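Local atomic coordinates of tryptophan decarboxylase 1 (Oryza sativa subsp. japonica, PDB entry 6KHO), a protein that catalyses the pyridoxal-phosphate-dependent decarboxylation of L-tryptophan to tryptamine and of 5-hydroxy-L-tryptophan to serotonin, and forms homodimers. Residues R31-K36 against A75-T80; V140-W145 against M391-Y396; N230-P235 against Q254-A259; V414-V419 against V429-A434. All blocks are in the same frame, centred on the assembly; numbering follows the deposited sequence.

Interaction 1: R31-K36 against A75-T80; sequences RSYLHK and APFDVT
K36 and D78 form the polar half of this contact between helix 27-47 and the start of helix 77-88. The ammonium reaches both carboxylate oxygens, and neither reach is short. K36 NZ lies 3.3 Å from D78 OD2 in a salt bridge, and its hydrogen bond to D78 OD1 is weak. The carbon next to the ammonium comes just as near, with K36 CE 3.2 Å from D78 OD2. The lysine chain runs extended beyond CG, which carries the charge across to the other helix. Within the segments, K36 N is bonded to S32 O and V79 N to P76 O; P76 stands at the N-cap of helix 77-88. T80 OG1 is satisfied by T395 OG1 of the second subunit.

The apolar half is Y33 against F77. The two rings make an offset stack, with planes 5° apart and centroids separated by 4.2 Å. The slide between them puts the CB of each residue over the other ring. F77 CB sits 3.6 Å from the centroid of the Y33 ring, and Y33 CB lies over the F77 face, so a CH-pi contact runs in each direction. F77 has CG anti to the backbone N (chi1 -171°), which lays its ring along the tyrosine. K36 CD approaches the edge of the F77 ring. Both aromatics also pack on the second subunit, Y33 on its A110 and F77 on its A114.

The chemistry implies a division of labour. The buried stack holds the two helices of one chain together, while the long ion pair toward the surface probably adds only modest strength.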
loop_
_atom_site.group_PDB
_atom_site.type_symbol
_atom_site.label_atom_id
_atom_site.label_comp_id
_atom_site.label_asym_id
_atom_site.label_seq_id
_atom_site.Cartn_x
_atom_site.Cartn_y
_atom_site.Cartn_z
ATOM N N ARG A 31 26.493 -4.063 2.989
ATOM C CA ARG A 31 26.791 -5.478 3.183
ATOM C C ARG A 31 26.652 -5.882 4.652
ATOM O O ARG A 31 26.076 -6.926 4.959
ATOM C CB ARG A 31 28.195 -5.800 2.668
ATOM C CG ARG A 31 28.504 -7.296 2.630
ATOM C CD ARG A 31 29.925 -7.559 2.115
ATOM N NE ARG A 31 30.303 -8.971 2.200
ATOM C CZ ARG A 31 30.806 -9.551 3.288
ATOM N NH1 ARG A 31 30.989 -8.841 4.396
ATOM N NH2 ARG A 31 31.128 -10.842 3.271
ATOM N N SER A 32 27.197 -5.088 5.576
ATOM C CA SER A 32 27.206 -5.578 6.951
ATOM C C SER A 32 25.833 -5.453 7.614
ATOM O O SER A 32 25.427 -6.367 8.336
ATOM C CB SER A 32 28.294 -4.884 7.770
ATOM O OG SER A 32 27.981 -3.555 8.077
ATOM N N TYR A 33 25.092 -4.355 7.383
ATOM C CA TYR A 33 23.742 -4.273 7.949
ATOM C C TYR A 33 22.885 -5.430 7.461
ATOM O O TYR A 33 22.163 -6.061 8.248
ATOM C CB TYR A 33 23.047 -2.960 7.579
ATOM C CG TYR A 33 23.560 -1.651 8.159
ATOM C CD1 TYR A 33 24.865 -1.500 8.645
ATOM C CD2 TYR A 33 22.728 -0.541 8.177
ATOM C CE1 TYR A 33 25.304 -0.269 9.137
ATOM C CE2 TYR A 33 23.153 0.680 8.655
ATOM C CZ TYR A 33 24.433 0.816 9.131
ATOM O OH TYR A 33 24.807 2.054 9.602
ATOM N N LEU A 34 22.933 -5.720 6.153
ATOM C CA LEU A 34 22.083 -6.788 5.625
ATOM C C LEU A 34 22.534 -8.163 6.109
ATOM O O LEU A 34 21.691 -9.038 6.354
ATOM C CB LEU A 34 22.037 -6.728 4.094
ATOM C CG LEU A 34 21.304 -5.493 3.544
ATOM C CD1 LEU A 34 21.185 -5.554 2.029
ATOM C CD2 LEU A 34 19.903 -5.323 4.157
ATOM N N HIS A 35 23.851 -8.379 6.264
ATOM C CA HIS A 35 24.318 -9.653 6.810
ATOM C C HIS A 35 23.832 -9.840 8.241
ATOM O O HIS A 35 23.459 -10.949 8.643
ATOM C CB HIS A 35 25.854 -9.736 6.743
ATOM C CG HIS A 35 26.368 -10.101 5.383
ATOM N ND1 HIS A 35 25.593 -10.756 4.448
ATOM C CD2 HIS A 35 27.574 -9.907 4.798
ATOM C CE1 HIS A 35 26.296 -10.944 3.345
ATOM N NE2 HIS A 35 27.500 -10.437 3.531
ATOM N N LYS A 36 23.846 -8.762 9.027
ATOM C CA LYS A 36 23.335 -8.827 10.390
ATOM C C LYS A 36 21.836 -9.078 10.411
ATOM O O LYS A 36 21.341 -9.824 11.265
ATOM C CB LYS A 36 23.691 -7.534 11.123
ATOM C CG LYS A 36 25.151 -7.527 11.541
ATOM C CD LYS A 36 25.675 -6.146 11.860
ATOM C CE LYS A 36 27.140 -6.252 12.291
ATOM N NZ LYS A 36 27.847 -4.988 12.064
ATOM N N ALA A 75 24.253 5.754 15.933
ATOM C CA ALA A 75 24.630 4.583 16.709
ATOM C C ALA A 75 25.028 3.460 15.765
ATOM O O ALA A 75 24.506 3.375 14.644
ATOM C CB ALA A 75 23.490 4.102 17.618
ATOM N N PRO A 76 25.941 2.582 16.187
ATOM C CA PRO A 76 26.257 1.410 15.361
ATOM C C PRO A 76 25.006 0.589 15.131
ATOM O O PRO A 76 24.147 0.465 16.015
ATOM C CB PRO A 76 27.288 0.640 16.198
ATOM C CG PRO A 76 27.879 1.671 17.096
ATOM C CD PRO A 76 26.757 2.615 17.416
ATOM N N PHE A 77 24.893 0.050 13.921
ATOM C CA PHE A 77 23.715 -0.744 13.595
ATOM C C PHE A 77 23.593 -1.964 14.500
ATOM O O PHE A 77 22.494 -2.488 14.669
ATOM C CB PHE A 77 23.749 -1.162 12.122
ATOM C CG PHE A 77 22.476 -1.805 11.646
ATOM C CD1 PHE A 77 21.303 -1.068 11.553
ATOM C CD2 PHE A 77 22.454 -3.152 11.286
ATOM C CE1 PHE A 77 20.123 -1.655 11.109
ATOM C CE2 PHE A 77 21.280 -3.748 10.839
ATOM C CZ PHE A 77 20.111 -3.002 10.760
ATOM N N ASP A 78 24.695 -2.417 15.106
ATOM C CA ASP A 78 24.593 -3.481 16.099
ATOM C C ASP A 78 23.690 -3.087 17.262
ATOM O O ASP A 78 23.038 -3.949 17.853
ATOM C CB ASP A 78 25.979 -3.841 16.624
ATOM C CG ASP A 78 26.985 -4.017 15.510
ATOM O OD1 ASP A 78 27.318 -3.010 14.819
ATOM O OD2 ASP A 78 27.412 -5.172 15.311
ATOM N N VAL A 79 23.664 -1.799 17.613
ATOM C CA VAL A 79 22.807 -1.325 18.698
ATOM C C VAL A 79 21.341 -1.356 18.276
ATOM O O VAL A 79 20.466 -1.764 19.047
ATOM C CB VAL A 79 23.243 0.085 19.131
ATOM C CG1 VAL A 79 22.224 0.692 20.099
ATOM C CG2 VAL A 79 24.646 0.037 19.749
ATOM N N THR A 80 21.050 -0.934 17.043
ATOM C CA THR A 80 19.688 -1.034 16.528
ATOM C C THR A 80 19.194 -2.474 16.565
ATOM O O THR A 80 18.077 -2.747 17.015
ATOM C CB THR A 80 19.643 -0.478 15.108
ATOM O OG1 THR A 80 20.187 0.851 15.125
ATOM C CG2 THR A 80 18.195 -0.459 14.588
#

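Interaction 2: V140-W145 against M391-Y396; sequences VLALDW and MVMRTY
M393 comes first along 391-396 to meet helix 133-149. Its chain runs out straight and then bends at the thioether (chi3 -63°). The bend lays SD 3.7 Å from W145 CB and turns the methyl toward the helix backbone, with M393 CE 3.5 Å from A142 O. The same methyl touches A142 CB. Nearer its root, M393 CB lies in the plane of the indole, at its edge, 3.8 Å from W145 CE3.

R394 follows. Its backbone N and its CB meet the indole rim at W145 CZ3, and R394 CD stands 4.1 Å from W145 CH2. The contact is with the aliphatic part of the arginine; the guanidinium pairs with E83 of the second subunit. W145 NE1 also turns to that subunit, where it bonds to R67 O. With an alanine at W145, M393 CB and the R394 chain would probably lose their neighbour, and R67 O of the second subunit its donor.

The helix segments cross at 59° with axes 10.7 Å apart. This is oblique helix-to-helix packing, here joining helix 133-149 to the long helix 386-420 at the dimer interface of a group II decarboxylase.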
loop_
_atom_site.group_PDB
_atom_site.type_symbol
_atom_site.label_atom_id
_atom_site.label_comp_id
_atom_site.label_asym_id
_atom_site.label_seq_id
_atom_site.Cartn_x
_atom_site.Cartn_y
_atom_site.Cartn_z
ATOM N N VAL A 140 2.898 -7.587 -15.041
ATOM C CA VAL A 140 1.945 -8.168 -15.988
ATOM C C VAL A 140 2.233 -9.655 -16.193
ATOM O O VAL A 140 1.320 -10.482 -16.231
ATOM C CB VAL A 140 1.981 -7.390 -17.316
ATOM C CG1 VAL A 140 1.190 -8.140 -18.381
ATOM C CG2 VAL A 140 1.407 -5.975 -17.107
ATOM N N LEU A 141 3.510 -10.021 -16.310
ATOM C CA LEU A 141 3.845 -11.425 -16.534
ATOM C C LEU A 141 3.482 -12.284 -15.327
ATOM O O LEU A 141 2.926 -13.378 -15.483
ATOM C CB LEU A 141 5.336 -11.557 -16.867
ATOM C CG LEU A 141 5.907 -12.959 -17.089
ATOM C CD1 LEU A 141 5.380 -13.527 -18.379
ATOM C CD2 LEU A 141 7.419 -12.898 -17.146
ATOM N N ALA A 142 3.786 -11.809 -14.113
ATOM C CA ALA A 142 3.431 -12.567 -12.914
ATOM C C ALA A 142 1.920 -12.742 -12.805
ATOM O O ALA A 142 1.433 -13.821 -12.453
ATOM C CB ALA A 142 3.976 -11.877 -11.655
ATOM N N LEU A 143 1.162 -11.692 -13.105
ATOM C CA LEU A 143 -0.294 -11.815 -13.071
ATOM C C LEU A 143 -0.779 -12.853 -14.073
ATOM O O LEU A 143 -1.673 -13.655 -13.774
ATOM C CB LEU A 143 -0.938 -10.462 -13.358
ATOM C CG LEU A 143 -0.875 -9.458 -12.209
ATOM C CD1 LEU A 143 -1.066 -8.046 -12.739
ATOM C CD2 LEU A 143 -1.931 -9.824 -11.146
ATOM N N ASP A 144 -0.208 -12.835 -15.274
ATOM C CA ASP A 144 -0.586 -13.794 -16.304
ATOM C C ASP A 144 -0.253 -15.222 -15.888
ATOM O O ASP A 144 -1.066 -16.134 -16.075
ATOM C CB ASP A 144 0.114 -13.435 -17.609
ATOM C CG ASP A 144 -0.525 -14.098 -18.797
ATOM O OD1 ASP A 144 -0.139 -15.240 -19.130
ATOM O OD2 ASP A 144 -1.438 -13.485 -19.372
ATOM N N TRP A 145 0.954 -15.443 -15.348
ATOM C CA TRP A 145 1.319 -16.771 -14.866
ATOM C C TRP A 145 0.342 -17.259 -13.806
ATOM O O TRP A 145 -0.084 -18.417 -13.831
ATOM C CB TRP A 145 2.731 -16.766 -14.276
ATOM C CG TRP A 145 3.873 -16.781 -15.244
ATOM C CD1 TRP A 145 3.846 -16.517 -16.588
ATOM C CD2 TRP A 145 5.241 -17.058 -14.915
ATOM N NE1 TRP A 145 5.120 -16.618 -17.110
ATOM C CE2 TRP A 145 5.989 -16.953 -16.103
ATOM C CE3 TRP A 145 5.900 -17.392 -13.728
ATOM C CZ2 TRP A 145 7.373 -17.170 -16.134
ATOM C CZ3 TRP A 145 7.265 -17.611 -13.759
ATOM C CH2 TRP A 145 7.989 -17.494 -14.956
ATOM N N MET A 391 9.332 -14.471 -8.499
ATOM C CA MET A 391 10.399 -15.301 -7.938
ATOM C C MET A 391 9.847 -16.550 -7.258
ATOM O O MET A 391 10.472 -17.617 -7.300
ATOM C CB MET A 391 11.222 -14.487 -6.957
ATOM C CG MET A 391 12.233 -13.592 -7.639
ATOM S SD MET A 391 13.560 -13.178 -6.495
ATOM C CE MET A 391 14.656 -12.306 -7.611
ATOM N N VAL A 392 8.692 -16.431 -6.607
ATOM C CA VAL A 392 8.072 -17.592 -5.970
ATOM C C VAL A 392 7.688 -18.629 -7.024
ATOM O O VAL A 392 8.016 -19.817 -6.899
ATOM C CB VAL A 392 6.854 -17.153 -5.131
ATOM C CG1 VAL A 392 5.960 -18.349 -4.812
ATOM C CG2 VAL A 392 7.320 -16.464 -3.856
ATOM N N MET A 393 6.986 -18.195 -8.074
ATOM C CA MET A 393 6.572 -19.125 -9.123
ATOM C C MET A 393 7.768 -19.658 -9.907
ATOM O O MET A 393 7.821 -20.853 -10.228
ATOM C CB MET A 393 5.579 -18.452 -10.076
ATOM C CG MET A 393 4.158 -18.321 -9.524
ATOM S SD MET A 393 3.008 -17.456 -10.633
ATOM C CE MET A 393 3.741 -15.814 -10.714
ATOM N N ARG A 394 8.736 -18.789 -10.228
ATOM C CA ARG A 394 9.881 -19.208 -11.038
ATOM C C ARG A 394 10.773 -20.192 -10.288
ATOM O O ARG A 394 11.311 -21.128 -10.888
ATOM C CB ARG A 394 10.701 -17.989 -11.483
ATOM C CG ARG A 394 11.953 -18.317 -12.343
ATOM C CD ARG A 394 11.506 -19.058 -13.603
ATOM N NE ARG A 394 12.542 -19.257 -14.619
ATOM C CZ ARG A 394 12.984 -20.450 -14.991
ATOM N NH1 ARG A 394 12.508 -21.533 -14.398
ATOM N NH2 ARG A 394 13.908 -20.563 -15.939
ATOM N N THR A 395 10.953 -20.003 -8.981
ATOM C CA THR A 395 11.885 -20.860 -8.252
ATOM C C THR A 395 11.235 -22.188 -7.860
ATOM O O THR A 395 11.847 -23.250 -8.017
ATOM C CB THR A 395 12.421 -20.127 -7.011
ATOM O OG1 THR A 395 12.944 -18.846 -7.392
ATOM C CG2 THR A 395 13.541 -20.936 -6.328
ATOM N N TYR A 396 9.998 -22.152 -7.362
ATOM C CA TYR A 396 9.359 -23.353 -6.823
ATOM C C TYR A 396 8.551 -24.129 -7.863
ATOM O O TYR A 396 8.529 -25.364 -7.817
ATOM C CB TYR A 396 8.465 -22.986 -5.639
ATOM C CG TYR A 396 9.231 -22.276 -4.546
ATOM C CD1 TYR A 396 10.481 -22.738 -4.135
ATOM C CD2 TYR A 396 8.724 -21.133 -3.942
ATOM C CE1 TYR A 396 11.199 -22.087 -3.144
ATOM C CE2 TYR A 396 9.432 -20.473 -2.938
ATOM C CZ TYR A 396 10.664 -20.965 -2.547
ATOM O OH TYR A 396 11.357 -20.320 -1.560
#

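Interaction 3: N230-P235 against Q254-A259; sequences NIRSIP and QADADA
R232 and D256 carry this contact through a salt bridge between strand 231-234 and the last turn of helix 246-258. The strand and the helix send these two side chains toward one another. The arginine presents one side of its guanidinium, using NE and NH2, and gives one bond to each carboxylate oxygen. R232 NE donates to D256 OD2 at 3.0 Å and meets the syn lone pair of that oxygen. R232 NH2 donates to D256 OD1 at 3.1 Å, from above the carboxylate plane. A weak third bond runs from R232 NE to D256 OD1. The grip is twisted, because the two flat groups are turned 60° apart. The arginine chain is bent at chi2 (-91°), which brings NE and NH2 round to face the helix.

The strand is the outermost one, next to 205-210, in the mixed seven-stranded sheet of the large PLP-binding domain. Helix 246-258 follows it in the chain and leads on to strand 262-269, so the ion pair ties this connecting helix to the sheet margin. Strand 205-210 takes part too: Y208 OH hydrogen-bonds D256 OD2, giving that oxygen a second partner.

A methionine in place of R232 would probably leave the buried D256 carboxylate without its countercharge, with Y208 still bonded to one oxygen. The remaining arm of the arginine is held as well, since R232 NH1 donates to A229 O. R232 and D256 both also pack on L261.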
loop_
_atom_site.group_PDB
_atom_site.type_symbol
_atom_site.label_atom_id
_atom_site.label_comp_id
_atom_site.label_asym_id
_atom_site.label_seq_id
_atom_site.Cartn_x
_atom_site.Cartn_y
_atom_site.Cartn_z
ATOM N N ASN A 230 -28.376 1.851 2.186
ATOM C CA ASN A 230 -28.500 1.073 0.962
ATOM C C ASN A 230 -27.423 -0.000 0.829
ATOM O O ASN A 230 -27.331 -0.645 -0.220
ATOM C CB ASN A 230 -28.471 2.013 -0.245
ATOM C CG ASN A 230 -29.621 2.998 -0.235
ATOM O OD1 ASN A 230 -30.666 2.731 0.352
ATOM N ND2 ASN A 230 -29.437 4.141 -0.884
ATOM N N ILE A 231 -26.612 -0.212 1.866
ATOM C CA ILE A 231 -25.612 -1.274 1.875
ATOM C C ILE A 231 -26.265 -2.503 2.505
ATOM O O ILE A 231 -26.416 -2.582 3.724
ATOM C CB ILE A 231 -24.350 -0.848 2.626
ATOM C CG1 ILE A 231 -23.747 0.389 1.970
ATOM C CG2 ILE A 231 -23.347 -1.970 2.646
ATOM C CD1 ILE A 231 -22.678 1.074 2.802
ATOM N N ARG A 232 -26.638 -3.474 1.668
ATOM C CA ARG A 232 -27.423 -4.630 2.095
ATOM C C ARG A 232 -26.514 -5.769 2.536
ATOM O O ARG A 232 -25.754 -6.310 1.725
ATOM C CB ARG A 232 -28.326 -5.119 0.963
ATOM C CG ARG A 232 -29.196 -4.051 0.355
ATOM C CD ARG A 232 -30.531 -3.972 1.050
ATOM N NE ARG A 232 -31.336 -2.894 0.490
ATOM C CZ ARG A 232 -31.434 -1.684 1.030
ATOM N NH1 ARG A 232 -30.778 -1.399 2.153
ATOM N NH2 ARG A 232 -32.197 -0.761 0.454
ATOM N N SER A 233 -26.627 -6.159 3.805
ATOM C CA SER A 233 -25.951 -7.338 4.339
ATOM C C SER A 233 -26.970 -8.471 4.397
ATOM O O SER A 233 -27.824 -8.506 5.285
ATOM C CB SER A 233 -25.352 -7.045 5.710
ATOM O OG SER A 233 -24.809 -8.221 6.279
ATOM N N ILE A 234 -26.877 -9.397 3.453
ATOM C CA ILE A 234 -27.911 -10.422 3.288
ATOM C C ILE A 234 -27.680 -11.537 4.306
ATOM O O ILE A 234 -26.567 -12.094 4.364
ATOM C CB ILE A 234 -27.904 -10.962 1.863
ATOM C CG1 ILE A 234 -28.247 -9.827 0.896
ATOM C CG2 ILE A 234 -28.892 -12.115 1.715
ATOM C CD1 ILE A 234 -28.410 -10.276 -0.515
ATOM N N PRO A 235 -28.693 -11.891 5.107
ATOM C CA PRO A 235 -28.528 -12.978 6.083
ATOM C C PRO A 235 -28.259 -14.319 5.418
ATOM O O PRO A 235 -28.789 -14.626 4.348
ATOM C CB PRO A 235 -29.869 -12.992 6.831
ATOM C CG PRO A 235 -30.473 -11.636 6.582
ATOM C CD PRO A 235 -30.011 -11.238 5.216
ATOM N N GLN A 254 -34.422 -7.241 -6.320
ATOM C CA GLN A 254 -35.698 -6.929 -6.969
ATOM C C GLN A 254 -36.496 -5.919 -6.146
ATOM O O GLN A 254 -37.038 -4.942 -6.684
ATOM C CB GLN A 254 -36.499 -8.218 -7.189
ATOM C CG GLN A 254 -37.719 -8.067 -8.118
ATOM C CD GLN A 254 -37.354 -7.501 -9.474
ATOM O OE1 GLN A 254 -37.511 -6.302 -9.725
ATOM N NE2 GLN A 254 -36.862 -8.357 -10.356
ATOM N N ALA A 255 -36.569 -6.133 -4.829
ATOM C CA ALA A 255 -37.281 -5.193 -3.971
ATOM C C ALA A 255 -36.708 -3.787 -4.096
ATOM O O ALA A 255 -37.458 -2.804 -4.128
ATOM C CB ALA A 255 -37.231 -5.667 -2.519
ATOM N N ASP A 256 -35.378 -3.669 -4.173
ATOM C CA ASP A 256 -34.762 -2.357 -4.354
ATOM C C ASP A 256 -35.118 -1.764 -5.714
ATOM O O ASP A 256 -35.426 -0.568 -5.819
ATOM C CB ASP A 256 -33.240 -2.459 -4.198
ATOM C CG ASP A 256 -32.805 -2.553 -2.744
ATOM O OD1 ASP A 256 -33.652 -2.312 -1.855
ATOM O OD2 ASP A 256 -31.619 -2.865 -2.485
ATOM N N ALA A 257 -35.052 -2.578 -6.769
ATOM C CA ALA A 257 -35.399 -2.089 -8.099
ATOM C C ALA A 257 -36.846 -1.613 -8.142
ATOM O O ALA A 257 -37.152 -0.577 -8.746
ATOM C CB ALA A 257 -35.167 -3.184 -9.146
ATOM N N ASP A 258 -37.742 -2.348 -7.486
ATOM C CA ASP A 258 -39.144 -1.947 -7.445
ATOM C C ASP A 258 -39.356 -0.661 -6.662
ATOM O O ASP A 258 -40.343 0.040 -6.913
ATOM C CB ASP A 258 -39.990 -3.073 -6.857
ATOM C CG ASP A 258 -40.033 -4.283 -7.757
ATOM O OD1 ASP A 258 -39.739 -4.119 -8.958
ATOM O OD2 ASP A 258 -40.354 -5.395 -7.276
ATOM N N ALA A 259 -38.453 -0.319 -5.743
ATOM C CA ALA A 259 -38.589 0.893 -4.950
ATOM C C ALA A 259 -37.908 2.093 -5.584
ATOM O O ALA A 259 -37.851 3.158 -4.960
ATOM C CB ALA A 259 -38.040 0.676 -3.539
#

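Interaction 4: V414-V419 against V429-A434; sequences VFEDLV and VPRNFA
E416 and R431 meet through a single direct salt bridge. R431 NE donates to E416 OE1 at 2.8 Å, with an N-H...O angle of 160°. The oxygen lies in the guanidinium plane and is approached nearly along its C-O axis. The carboxylate is turned 53° from the guanidinium plane, and one oxygen alone meets its edge. E416 has CG anti to the backbone N (chi1 175°) and stays extended beyond it, which carries the acid from the helix to the loop. Its other oxygen, OE2, pairs with R420.

Two waters widen the link. One donates to E416 OE2 at 2.6 Å and accepts from the backbone at R431 N. The other donates to E416 OE1 and accepts from R431 NH2 at 2.9 Å. OE1 therefore takes both the arginine and a water, and the loop backbone is tied to the same carboxylate as its side chain.

The contact joins the last turns of the long helix 386-420 to the connection between the antiparallel strands 425-427 and 435-440. These strands belong to the four-stranded sheet of the small C-terminal domain of the PLP-dependent decarboxylase fold. The loop runs near the active site: A434 N bonds to Y301 OH, and Y301 lines the cofactor pocket.

Within the loop, R431 NH1 donates to F433 O at 2.8 Å, in the carbonyl plane and on a lone pair. This bond and the one from NE hold the guanidinium from two sides.

The E416 and R431 side chains also touch V436 of strand 435-440, and E416 touches V427.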
loop_
_atom_site.group_PDB
_atom_site.type_symbol
_atom_site.label_atom_id
_atom_site.label_comp_id
_atom_site.label_asym_id
_atom_site.label_seq_id
_atom_site.Cartn_x
_atom_site.Cartn_y
_atom_site.Cartn_z
ATOM N N VAL A 414 -6.387 -34.032 9.118
ATOM C CA VAL A 414 -5.953 -34.751 10.313
ATOM C C VAL A 414 -6.598 -34.146 11.556
ATOM O O VAL A 414 -7.165 -34.861 12.392
ATOM C CB VAL A 414 -4.414 -34.752 10.408
ATOM C CG1 VAL A 414 -3.956 -35.062 11.819
ATOM C CG2 VAL A 414 -3.815 -35.762 9.429
ATOM N N PHE A 415 -6.550 -32.816 11.681
ATOM C CA PHE A 415 -7.112 -32.163 12.861
ATOM C C PHE A 415 -8.630 -32.322 12.925
ATOM O O PHE A 415 -9.192 -32.502 14.014
ATOM C CB PHE A 415 -6.742 -30.682 12.869
ATOM C CG PHE A 415 -7.231 -29.937 14.083
ATOM C CD1 PHE A 415 -6.458 -29.877 15.226
ATOM C CD2 PHE A 415 -8.449 -29.276 14.068
ATOM C CE1 PHE A 415 -6.888 -29.182 16.335
ATOM C CE2 PHE A 415 -8.893 -28.578 15.181
ATOM C CZ PHE A 415 -8.114 -28.532 16.315
ATOM N N GLU A 416 -9.309 -32.228 11.778
ATOM C CA GLU A 416 -10.766 -32.351 11.755
ATOM C C GLU A 416 -11.206 -33.739 12.212
ATOM O O GLU A 416 -12.135 -33.879 13.016
ATOM C CB GLU A 416 -11.294 -32.051 10.349
ATOM C CG GLU A 416 -12.802 -32.262 10.196
ATOM C CD GLU A 416 -13.241 -32.441 8.752
ATOM O OE1 GLU A 416 -12.406 -32.276 7.835
ATOM O OE2 GLU A 416 -14.430 -32.751 8.530
ATOM N N ASP A 417 -10.536 -34.780 11.713
ATOM C CA ASP A 417 -10.861 -36.144 12.107
ATOM C C ASP A 417 -10.486 -36.432 13.555
ATOM O O ASP A 417 -11.077 -37.326 14.170
ATOM C CB ASP A 417 -10.182 -37.127 11.155
ATOM C CG ASP A 417 -10.760 -37.050 9.742
ATOM O OD1 ASP A 417 -11.828 -36.417 9.572
ATOM O OD2 ASP A 417 -10.153 -37.614 8.804
ATOM N N LEU A 418 -9.536 -35.684 14.120
ATOM C CA LEU A 418 -9.266 -35.815 15.545
ATOM C C LEU A 418 -10.383 -35.186 16.371
ATOM O O LEU A 418 -10.791 -35.747 17.395
ATOM C CB LEU A 418 -7.914 -35.192 15.889
ATOM C CG LEU A 418 -6.671 -35.960 15.429
ATOM C CD1 LEU A 418 -5.440 -35.075 15.559
ATOM C CD2 LEU A 418 -6.474 -37.259 16.206
ATOM N N VAL A 419 -10.899 -34.029 15.940
ATOM C CA VAL A 419 -12.026 -33.412 16.636
ATOM C C VAL A 419 -13.247 -34.321 16.583
ATOM O O VAL A 419 -13.997 -34.432 17.562
ATOM C CB VAL A 419 -12.347 -32.024 16.048
ATOM C CG1 VAL A 419 -13.654 -31.492 16.626
ATOM C CG2 VAL A 419 -11.222 -31.045 16.331
ATOM N N VAL A 429 -18.989 -26.585 11.001
ATOM C CA VAL A 429 -19.365 -26.539 9.587
ATOM C C VAL A 429 -18.458 -27.494 8.822
ATOM O O VAL A 429 -17.399 -27.896 9.323
ATOM C CB VAL A 429 -19.270 -25.107 9.005
ATOM C CG1 VAL A 429 -20.213 -24.146 9.723
ATOM C CG2 VAL A 429 -17.806 -24.600 9.035
ATOM N N PRO A 430 -18.847 -27.880 7.605
ATOM C CA PRO A 430 -17.934 -28.681 6.778
ATOM C C PRO A 430 -16.665 -27.897 6.478
ATOM O O PRO A 430 -16.691 -26.674 6.330
ATOM C CB PRO A 430 -18.742 -28.949 5.501
ATOM C CG PRO A 430 -20.172 -28.705 5.879
ATOM C CD PRO A 430 -20.152 -27.666 6.953
ATOM N N ARG A 431 -15.543 -28.612 6.413
ATOM C CA ARG A 431 -14.243 -28.005 6.134
ATOM C C ARG A 431 -13.998 -28.024 4.628
ATOM O O ARG A 431 -13.929 -29.098 4.023
ATOM C CB ARG A 431 -13.127 -28.747 6.879
ATOM C CG ARG A 431 -11.694 -28.272 6.555
ATOM C CD ARG A 431 -10.660 -29.380 6.786
ATOM N NE ARG A 431 -11.020 -30.589 6.052
ATOM C CZ ARG A 431 -10.873 -30.742 4.738
ATOM N NH1 ARG A 431 -10.354 -29.764 4.002
ATOM N NH2 ARG A 431 -11.253 -31.871 4.153
ATOM N N ASN A 432 -13.876 -26.838 4.022
ATOM C CA ASN A 432 -13.593 -26.743 2.592
ATOM C C ASN A 432 -12.104 -26.636 2.281
ATOM O O ASN A 432 -11.658 -27.129 1.235
ATOM C CB ASN A 432 -14.311 -25.532 1.987
ATOM C CG ASN A 432 -15.815 -25.699 1.969
ATOM O OD1 ASN A 432 -16.317 -26.733 1.547
ATOM N ND2 ASN A 432 -16.540 -24.683 2.443
ATOM N N PHE A 433 -11.328 -26.000 3.155
ATOM C CA PHE A 433 -9.927 -25.724 2.856
ATOM C C PHE A 433 -9.046 -26.141 4.026
ATOM O O PHE A 433 -9.065 -27.313 4.411
ATOM C CB PHE A 433 -9.778 -24.248 2.482
ATOM C CG PHE A 433 -10.711 -23.834 1.359
ATOM C CD1 PHE A 433 -10.469 -24.250 0.055
ATOM C CD2 PHE A 433 -11.848 -23.084 1.615
ATOM C CE1 PHE A 433 -11.333 -23.896 -0.976
ATOM C CE2 PHE A 433 -12.719 -22.721 0.593
ATOM C CZ PHE A 433 -12.463 -23.130 -0.707
ATOM N N ALA A 434 -8.269 -25.220 4.605
ATOM C CA ALA A 434 -7.353 -25.582 5.684
ATOM C C ALA A 434 -7.771 -24.985 7.024
ATOM O O ALA A 434 -6.951 -24.911 7.948
ATOM C CB ALA A 434 -5.918 -25.175 5.339
HETATM O O HOH W 1 -15.879 -31.370 6.855
HETATM O O HOH W 2 -12.760 -33.732 5.797
#

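Overall arrangement
From the N terminus, interaction 1 comes first. It closes a loop of 38 residues and joins helices 27-47 and 77-88 at the second subunit. Interaction 2 opens later and closes a loop of 245 residues, bringing helix 133-149 to the long helix 386-420. Interaction 3 is nested inside that loop, where it closes an 18-residue loop and ties strand 231-234 to helix 246-258. Interaction 4 follows in series on the same long helix, closing a nine-residue loop that includes strand 425-427 and joining the helix end to the loop before strand 435-440. No two loops cross. Interactions 1 and 2 both touch the second subunit. Interactions 1 and 3 lie on opposite sides of the chain's centre.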